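Local coordinates for putative DNA-binding protein (Bacteroides fragilis, PDB 3BS3) that probably binds DNA as a small all-helical member of the XRE family of helix-turn-helix proteins, at residues V18-R24 and L61-D65. Residues are numbered along the deposited sequence; the frame is centred on the assembly and turned at random. Where two conformers were deposited one is given.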
loop_
_atom_site.group_PDB
_atom_site.type_symbol
_atom_site.label_atom_id
_atom_site.label_comp_id
_atom_site.label_asym_id
_atom_site.label_seq_id
_atom_site.Cartn_x
_atom_site.Cartn_y
_atom_site.Cartn_z
ATOM N N VAL A 18 6.058 -15.077 -0.842
ATOM C CA VAL A 18 5.907 -15.213 -2.299
ATOM C C VAL A 18 7.275 -15.238 -3.004
ATOM O O VAL A 18 7.461 -16.006 -3.950
ATOM C CB VAL A 18 4.927 -14.201 -2.894
ATOM C CG1 VAL A 18 4.861 -14.370 -4.433
ATOM C CG2 VAL A 18 3.531 -14.374 -2.252
ATOM N N LEU A 19 8.217 -14.393 -2.570
ATOM C CA LEU A 19 9.587 -14.484 -3.094
ATOM C C LEU A 19 10.138 -15.908 -3.005
ATOM O O LEU A 19 10.740 -16.437 -3.947
ATOM C CB LEU A 19 10.531 -13.538 -2.352
ATOM C CG LEU A 19 10.473 -12.084 -2.843
ATOM C CD1 LEU A 19 11.267 -11.190 -1.906
ATOM C CD2 LEU A 19 11.032 -11.932 -4.272
ATOM N N ALA A 20 9.961 -16.521 -1.850
ATOM C CA ALA A 20 10.480 -17.883 -1.627
ATOM C C ALA A 20 9.770 -18.901 -2.529
ATOM O O ALA A 20 10.420 -19.781 -3.126
ATOM C CB ALA A 20 10.327 -18.252 -0.172
ATOM N N GLU A 21 8.451 -18.769 -2.633
ATOM C CA GLU A 21 7.656 -19.671 -3.452
ATOM C C GLU A 21 8.039 -19.552 -4.931
ATOM O O GLU A 21 8.031 -20.569 -5.653
ATOM C CB GLU A 21 6.173 -19.378 -3.243
ATOM C CG GLU A 21 5.708 -19.878 -1.888
ATOM C CD GLU A 21 4.242 -19.590 -1.613
ATOM O OE1 GLU A 21 3.632 -18.773 -2.334
ATOM O OE2 GLU A 21 3.723 -20.162 -0.643
ATOM N N LYS A 22 8.344 -18.334 -5.361
ATOM C CA LYS A 22 8.712 -18.078 -6.744
ATOM C C LYS A 22 10.231 -18.226 -6.990
ATOM O O LYS A 22 10.718 -17.914 -8.071
ATOM C CB LYS A 22 8.208 -16.697 -7.217
ATOM C CG LYS A 22 6.670 -16.610 -7.269
ATOM C CD LYS A 22 6.093 -17.760 -8.142
ATOM C CE LYS A 22 4.668 -17.487 -8.637
ATOM N NZ LYS A 22 4.291 -18.353 -9.852
ATOM N N GLN A 23 10.977 -18.653 -5.982
ATOM C CA GLN A 23 12.427 -18.881 -6.145
ATOM C C GLN A 23 13.148 -17.618 -6.671
ATOM O O GLN A 23 13.848 -17.644 -7.689
ATOM C CB GLN A 23 12.668 -20.161 -6.991
ATOM C CG GLN A 23 12.122 -21.414 -6.237
ATOM C CD GLN A 23 12.373 -22.779 -6.875
ATOM O OE1 GLN A 23 13.367 -23.006 -7.574
ATOM N NE2 GLN A 23 11.475 -23.725 -6.593
ATOM N N ARG A 24 12.935 -16.510 -5.947
ATOM C CA ARG A 24 13.559 -15.211 -6.264
ATOM C C ARG A 24 14.150 -14.655 -4.983
ATOM O O ARG A 24 13.690 -15.023 -3.886
ATOM C CB ARG A 24 12.523 -14.202 -6.794
ATOM C CG ARG A 24 11.914 -14.551 -8.140
ATOM C CD ARG A 24 12.914 -14.501 -9.303
ATOM N NE ARG A 24 12.145 -14.350 -10.539
ATOM C CZ ARG A 24 12.668 -14.264 -11.764
ATOM N NH1 ARG A 24 13.985 -14.341 -11.969
ATOM N NH2 ARG A 24 11.849 -14.076 -12.789
ATOM N N LEU A 61 6.118 -8.548 -11.372
ATOM C CA LEU A 61 7.454 -9.173 -11.437
ATOM C C LEU A 61 7.462 -10.625 -10.951
ATOM O O LEU A 61 8.225 -11.448 -11.478
ATOM C CB LEU A 61 8.469 -8.358 -10.630
ATOM C CG LEU A 61 8.862 -7.008 -11.222
ATOM C CD1 LEU A 61 9.667 -6.216 -10.233
ATOM C CD2 LEU A 61 9.667 -7.210 -12.524
ATOM N N LEU A 62 6.620 -10.934 -9.963
ATOM C CA LEU A 62 6.535 -12.296 -9.417
ATOM C C LEU A 62 5.466 -13.149 -10.097
ATOM O O LEU A 62 5.281 -14.320 -9.728
ATOM C CB LEU A 62 6.320 -12.262 -7.900
ATOM C CG LEU A 62 7.469 -11.597 -7.137
ATOM C CD1 LEU A 62 7.142 -11.481 -5.664
ATOM C CD2 LEU A 62 8.804 -12.347 -7.330
ATOM N N ASN A 63 4.758 -12.559 -11.069
ATOM C CA ASN A 63 3.690 -13.257 -11.794
ATOM C C ASN A 63 2.566 -13.759 -10.893
ATOM O O ASN A 63 2.086 -14.910 -11.043
ATOM C CB ASN A 63 4.249 -14.428 -12.624
ATOM C CG ASN A 63 5.261 -13.969 -13.661
ATOM O OD1 ASN A 63 5.074 -12.952 -14.327
ATOM N ND2 ASN A 63 6.348 -14.716 -13.788
ATOM N N VAL A 64 2.152 -12.900 -9.952
ATOM C CA VAL A 64 1.010 -13.217 -9.088
ATOM C C VAL A 64 0.017 -12.061 -9.104
ATOM O O VAL A 64 0.370 -10.936 -9.506
ATOM C CB VAL A 64 1.435 -13.495 -7.617
ATOM C CG1 VAL A 64 2.387 -14.706 -7.534
ATOM C CG2 VAL A 64 2.100 -12.247 -6.976
ATOM N N ASP A 65 -1.227 -12.356 -8.714
ATOM C CA ASP A 65 -2.244 -11.324 -8.458
ATOM C C ASP A 65 -1.768 -10.472 -7.285
ATOM O O ASP A 65 -1.323 -11.019 -6.272
ATOM C CB ASP A 65 -3.578 -11.993 -8.091
ATOM C CG ASP A 65 -4.768 -11.017 -8.069
ATOM O OD1 ASP A 65 -4.725 -9.945 -7.414
ATOM O OD2 ASP A 65 -5.795 -11.356 -8.698
HETATM O O HOH W 1 1.751 -17.546 -10.559
HETATM O O HOH W 2 9.395 -13.916 -11.230
#
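The guanidinium of R24 has a water in its plane at an edge: NE donates to it at 2.9 Å, and the same water donates to the carbonyl O of L61. The same cation makes a cation-pi contact with W28. Nearer the backbone the R24 side chain is aliphatic: bent at chi2 (-67°), it runs past L62 in the opposite direction and lays CG 3.9 Å from L62 CD2. L62 forks against residues 18-24, CD2 also meeting L19 CD2 at 3.8 Å while CD1 reaches V18 CG1 at 3.9 Å; two branches let a single leucine fill both sites. In the helical helix-turn-helix domain of the XRE family, this seam joins the ends of helices 15-21 and 52-62, each closed by a Schellman motif, at Q23 and N63. After N63, V64 turns a compact branched side chain toward V18, tip to tip, CG1 to CG1 at 4.0 Å; the branching leaves each valine a methyl for this apolar contact, and both also pack on L69. K22, exposed at the margin, suits its place because its long chain is apolar up to CE and charged at the end: CE lies 3.8 Å from V64 CG1, and NZ donates at 2.8 Å to a second water, which donates to N63 O.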